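Local structure of fatty acid binding protein homolog (Echinococcus granulosus, 1O8V) at residues M11-G16 with V127-K132. The protein binds long-chain fatty acids inside a beta-barrel and has been implicated in the acquisition, storage and transport of lipids by the parasite. Residues are numbered along the deposited sequence; the frame is centred on the assembly and turned at random.
Sequences MEKSEG and VRTYSK. With PLM (palmitic acid), chain B.
Met11 lies against both Tyr130 and Arg128 on the face of the sheet that turns into the barrel. Its CB sits over one face of the phenol ring, 3.9 Å from the centroid of Tyr130, a CH-pi contact offset toward the rim. With CG anti to the backbone N (chi1 -163°) and a bend at chi3, the chain carries Met11 SD above the centre of the Arg128 guanidinium, 3.5 Å from Arg128 CZ. Slightly out of that group's plane, Arg128 NH1 donates to Ser14 OG at 3.1 Å; Arg128 NE donates to palmitic acid O1 at 2.9 Å. Tyr130 OH gives the same O1 a bond of 2.6 Å, and Arg108 NH2 also hydrogen-bonds the ligand.

Behind these side chains antiparallel strands 7-15 and 124-132 pair through a classic beta bulge: Thr129 O accepts from both Glu12 N (2.7 Å) and Lys13 N. Glu12 OE2 accepts from Ser131 OG through its anti lone pair (2.7 Å). On the other face Lys13 CG and CE run beside Thr129 CB (CG to CB 3.7 Å), while Thr129 OG1 hydrogen-bonds Lys116 NZ and a water that donates to Val127 O. The Ser14 bond probably helps fix the guanidinium's rotation, and its charge would favour the ionised acid.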
ATOM      1  N   MET A  11      11.165   2.806   0.162  1.00 11.61           N
ATOM      2  CA  MET A  11      10.654   3.572  -0.980  1.00 11.56           C
ATOM      3  C   MET A  11      11.716   4.520  -1.519  1.00 12.68           C
ATOM      4  O   MET A  11      12.332   5.291  -0.749  1.00 13.66           O
ATOM      5  CB  MET A  11       9.377   4.357  -0.633  1.00 12.05           C
ATOM      6  CG  MET A  11       8.658   4.785  -1.914  1.00 12.68           C
ATOM      7  SD  MET A  11       7.362   5.995  -1.661  1.00 16.67           S
ATOM      8  CE  MET A  11       8.289   7.347  -1.477  1.00 16.95           C
ATOM      9  N   GLU A  12      11.952   4.432  -2.822  1.00 12.65           N
ATOM     10  CA  GLU A  12      12.949   5.236  -3.528  1.00 13.58           C
ATOM     11  C   GLU A  12      12.361   6.441  -4.239  1.00 13.46           C
ATOM     12  O   GLU A  12      12.944   7.535  -4.204  1.00 13.41           O
ATOM     13  CB  GLU A  12      13.678   4.343  -4.545  1.00 13.74           C
ATOM     14  CG  GLU A  12      14.466   3.204  -3.903  1.00 17.44           C
ATOM     15  CD  GLU A  12      15.793   3.653  -3.302  1.00 20.52           C
ATOM     16  OE1 GLU A  12      16.138   4.860  -3.409  1.00 21.30           O
ATOM     17  OE2 GLU A  12      16.492   2.788  -2.737  1.00 23.26           O
ATOM     18  N   LYS A  13      11.237   6.244  -4.923  1.00 13.34           N
ATOM     19  CA  LYS A  13      10.575   7.319  -5.643  1.00 13.41           C
ATOM     20  C   LYS A  13       9.067   7.122  -5.610  1.00 12.08           C
ATOM     21  O   LYS A  13       8.570   6.013  -5.406  1.00 11.66           O
ATOM     22  CB  LYS A  13      11.064   7.428  -7.100  1.00 14.88           C
ATOM     23  CG  LYS A  13      11.289   6.148  -7.768  1.00 17.14           C
ATOM     24  CD  LYS A  13      12.068   6.287  -9.072  1.00 21.47           C
ATOM     25  CE  LYS A  13      11.963   4.999  -9.878  1.00 22.89           C
ATOM     26  NZ  LYS A  13      12.597   5.124 -11.227  1.00 25.13           N
ATOM     27  N   SER A  14       8.377   8.220  -5.834  1.00 11.13           N
ATOM     28  CA  SER A  14       6.926   8.245  -5.901  1.00 11.16           C
ATOM     29  C   SER A  14       6.474   9.271  -6.934  1.00 11.03           C
ATOM     30  O   SER A  14       6.992  10.401  -6.995  1.00 12.79           O
ATOM     31  CB  SER A  14       6.373   8.583  -4.520  1.00 10.94           C
ATOM     32  OG  SER A  14       4.960   8.695  -4.572  1.00 11.12           O
ATOM     33  N   GLU A  15       5.506   8.897  -7.771  1.00 10.48           N
ATOM     34  CA  GLU A  15       4.951   9.809  -8.737  1.00 11.64           C
ATOM     35  C   GLU A  15       3.439   9.723  -8.662  1.00 10.21           C
ATOM     36  O   GLU A  15       2.898   8.624  -8.573  1.00  9.39           O
ATOM     37  CB  GLU A  15       5.434   9.453 -10.149  1.00 13.79           C
ATOM     38  CG  GLU A  15       6.910   9.764 -10.351  1.00 19.69           C
ATOM     39  CD  GLU A  15       7.491   9.248 -11.664  1.00 26.34           C
ATOM     40  OE1 GLU A  15       6.776   8.539 -12.419  1.00 31.92           O
ATOM     41  OE2 GLU A  15       8.683   9.553 -11.937  1.00 29.34           O
ATOM     42  N   GLY A  16       2.772  10.871  -8.622  1.00  8.70           N
ATOM     43  CA  GLY A  16       1.323  10.926  -8.638  1.00  8.35           C
ATOM     44  C   GLY A  16       0.585  10.697  -7.337  1.00  7.29           C
ATOM     45  O   GLY A  16      -0.647  10.698  -7.300  1.00  7.82           O
ATOM     46  N   VAL A 127       2.624   5.731  -9.117  1.00  8.41           N
ATOM     47  CA  VAL A 127       3.549   4.622  -9.000  1.00  9.36           C
ATOM     48  C   VAL A 127       4.599   4.960  -7.952  1.00  8.60           C
ATOM     49  O   VAL A 127       5.220   6.023  -8.035  1.00  9.78           O
ATOM     50  CB  VAL A 127       4.262   4.290 -10.339  1.00 10.29           C
ATOM     51  CG1 VAL A 127       5.077   3.051 -10.143  1.00 10.50           C
ATOM     52  CG2 VAL A 127       3.257   4.105 -11.464  1.00 11.99           C
ATOM     53  N   ARG A 128       4.769   4.054  -6.993  1.00  9.09           N
ATOM     54  CA  ARG A 128       5.760   4.139  -5.913  1.00  9.11           C
ATOM     55  C   ARG A 128       6.715   2.973  -6.007  1.00 10.10           C
ATOM     56  O   ARG A 128       6.294   1.810  -6.000  1.00 10.50           O
ATOM     57  CB  ARG A 128       5.055   4.168  -4.560  1.00  9.60           C
ATOM     58  CG  ARG A 128       4.309   5.482  -4.360  1.00  9.91           C
ATOM     59  CD  ARG A 128       3.150   5.405  -3.395  1.00  9.77           C
ATOM     60  NE  ARG A 128       3.507   5.417  -1.981  1.00 11.02           N
ATOM     61  CZ  ARG A 128       3.877   6.469  -1.268  1.00  9.29           C
ATOM     62  NH1 ARG A 128       4.143   7.646  -1.823  1.00  8.94           N
ATOM     63  NH2 ARG A 128       4.068   6.307   0.047  1.00 10.15           N
ATOM     64  N   THR A 129       8.010   3.290  -6.152  1.00  9.71           N
ATOM     65  CA  THR A 129       9.027   2.278  -6.404  1.00 10.40           C
ATOM     66  C   THR A 129       9.904   2.090  -5.185  1.00 10.74           C
ATOM     67  O   THR A 129      10.428   3.067  -4.637  1.00 10.65           O
ATOM     68  CB  THR A 129       9.881   2.726  -7.589  1.00 10.90           C
ATOM     69  OG1 THR A 129       9.036   2.968  -8.720  1.00 13.09           O
ATOM     70  CG2 THR A 129      10.852   1.639  -8.009  1.00 11.82           C
ATOM     71  N   TYR A 130      10.077   0.836  -4.796  1.00 10.46           N
ATOM     72  CA  TYR A 130      10.805   0.454  -3.595  1.00 10.91           C
ATOM     73  C   TYR A 130      11.980  -0.437  -3.972  1.00 12.41           C
ATOM     74  O   TYR A 130      11.915  -1.161  -4.961  1.00 12.28           O
ATOM     75  CB  TYR A 130       9.916  -0.379  -2.677  1.00 11.17           C
ATOM     76  CG  TYR A 130       8.729   0.309  -2.032  1.00  8.66           C
ATOM     77  CD1 TYR A 130       7.578   0.604  -2.753  1.00  9.80           C
ATOM     78  CD2 TYR A 130       8.756   0.625  -0.686  1.00  8.55           C
ATOM     79  CE1 TYR A 130       6.481   1.210  -2.133  1.00  9.36           C
ATOM     80  CE2 TYR A 130       7.672   1.219  -0.067  1.00  9.74           C
ATOM     81  CZ  TYR A 130       6.554   1.526  -0.788  1.00 11.00           C
ATOM     82  OH  TYR A 130       5.518   2.118  -0.103  1.00 10.73           O
ATOM     83  N   SER A 131      13.033  -0.391  -3.167  1.00 12.83           N
ATOM     84  CA  SER A 131      14.200  -1.265  -3.336  1.00 14.06           C
ATOM     85  C   SER A 131      14.242  -2.251  -2.173  1.00 14.45           C
ATOM     86  O   SER A 131      13.906  -1.909  -1.052  1.00 14.19           O
ATOM     87  CB  SER A 131      15.469  -0.414  -3.378  1.00 14.20           C
ATOM     88  OG  SER A 131      15.624   0.276  -2.143  1.00 17.89           O
ATOM     89  N   LYS A 132      14.691  -3.471  -2.427  1.00 15.50           N
ATOM     90  CA  LYS A 132      14.805  -4.476  -1.399  1.00 17.22           C
ATOM     91  C   LYS A 132      15.958  -4.161  -0.434  1.00 17.70           C
ATOM     92  O   LYS A 132      17.076  -3.849  -0.861  1.00 18.78           O
ATOM     93  CB  LYS A 132      15.018  -5.841  -2.069  1.00 17.40           C
ATOM     94  CG  LYS A 132      14.654  -6.975  -1.184  1.00 20.01           C
ATOM     95  CD  LYS A 132      14.539  -8.311  -1.923  1.00 24.39           C
ATOM     96  CE  LYS A 132      13.453  -9.204  -1.313  1.00 24.92           C
ATOM     97  NZ  LYS A 132      13.372  -9.169   0.194  1.00 28.79           N
TER
HETATM   98  C1  PLM B1136       2.183   1.941  -1.085  1.00 14.62           C
HETATM   99  O1  PLM B1136       3.266   2.605  -1.323  1.00 12.89           O
HETATM  100  O2  PLM B1136       2.324   0.724  -0.599  1.00 15.63           O
HETATM  101  C2  PLM B1136       0.836   2.592  -1.389  1.00 14.51           C
HETATM  102  C3  PLM B1136      -0.103   2.604  -0.192  1.00 16.42           C
HETATM  103  C4  PLM B1136      -1.327   3.454  -0.543  1.00 17.94           C
HETATM  104  C5  PLM B1136      -2.357   3.401   0.580  1.00 16.39           C
HETATM  105  C6  PLM B1136      -3.668   4.123   0.235  1.00 18.93           C
HETATM  106  C7  PLM B1136      -3.569   5.633  -0.000  1.00 19.95           C
HETATM  107  C8  PLM B1136      -3.785   6.372   1.297  1.00 19.04           C
HETATM  108  C9  PLM B1136      -3.551   7.872   1.215  1.00 17.18           C
HETATM  109  CA  PLM B1136      -3.067   8.391   2.556  1.00 16.86           C
HETATM  110  CB  PLM B1136      -1.785   9.177   2.478  1.00 17.93           C
HETATM  111  CC  PLM B1136      -1.226   9.598   3.836  1.00 17.45           C
HETATM  112  CD  PLM B1136       0.287   9.568   3.838  1.00 20.46           C
HETATM  113  CE  PLM B1136       0.905   8.343   4.490  1.00 22.91           C
HETATM  114  CF  PLM B1136       2.420   8.345   4.301  1.00 24.46           C
HETATM  115  CG  PLM B1136       3.127   7.141   4.916  1.00 25.25           C
HETATM  116  O   HOH W   1       7.895   5.433  -8.751  1.00 14.91           O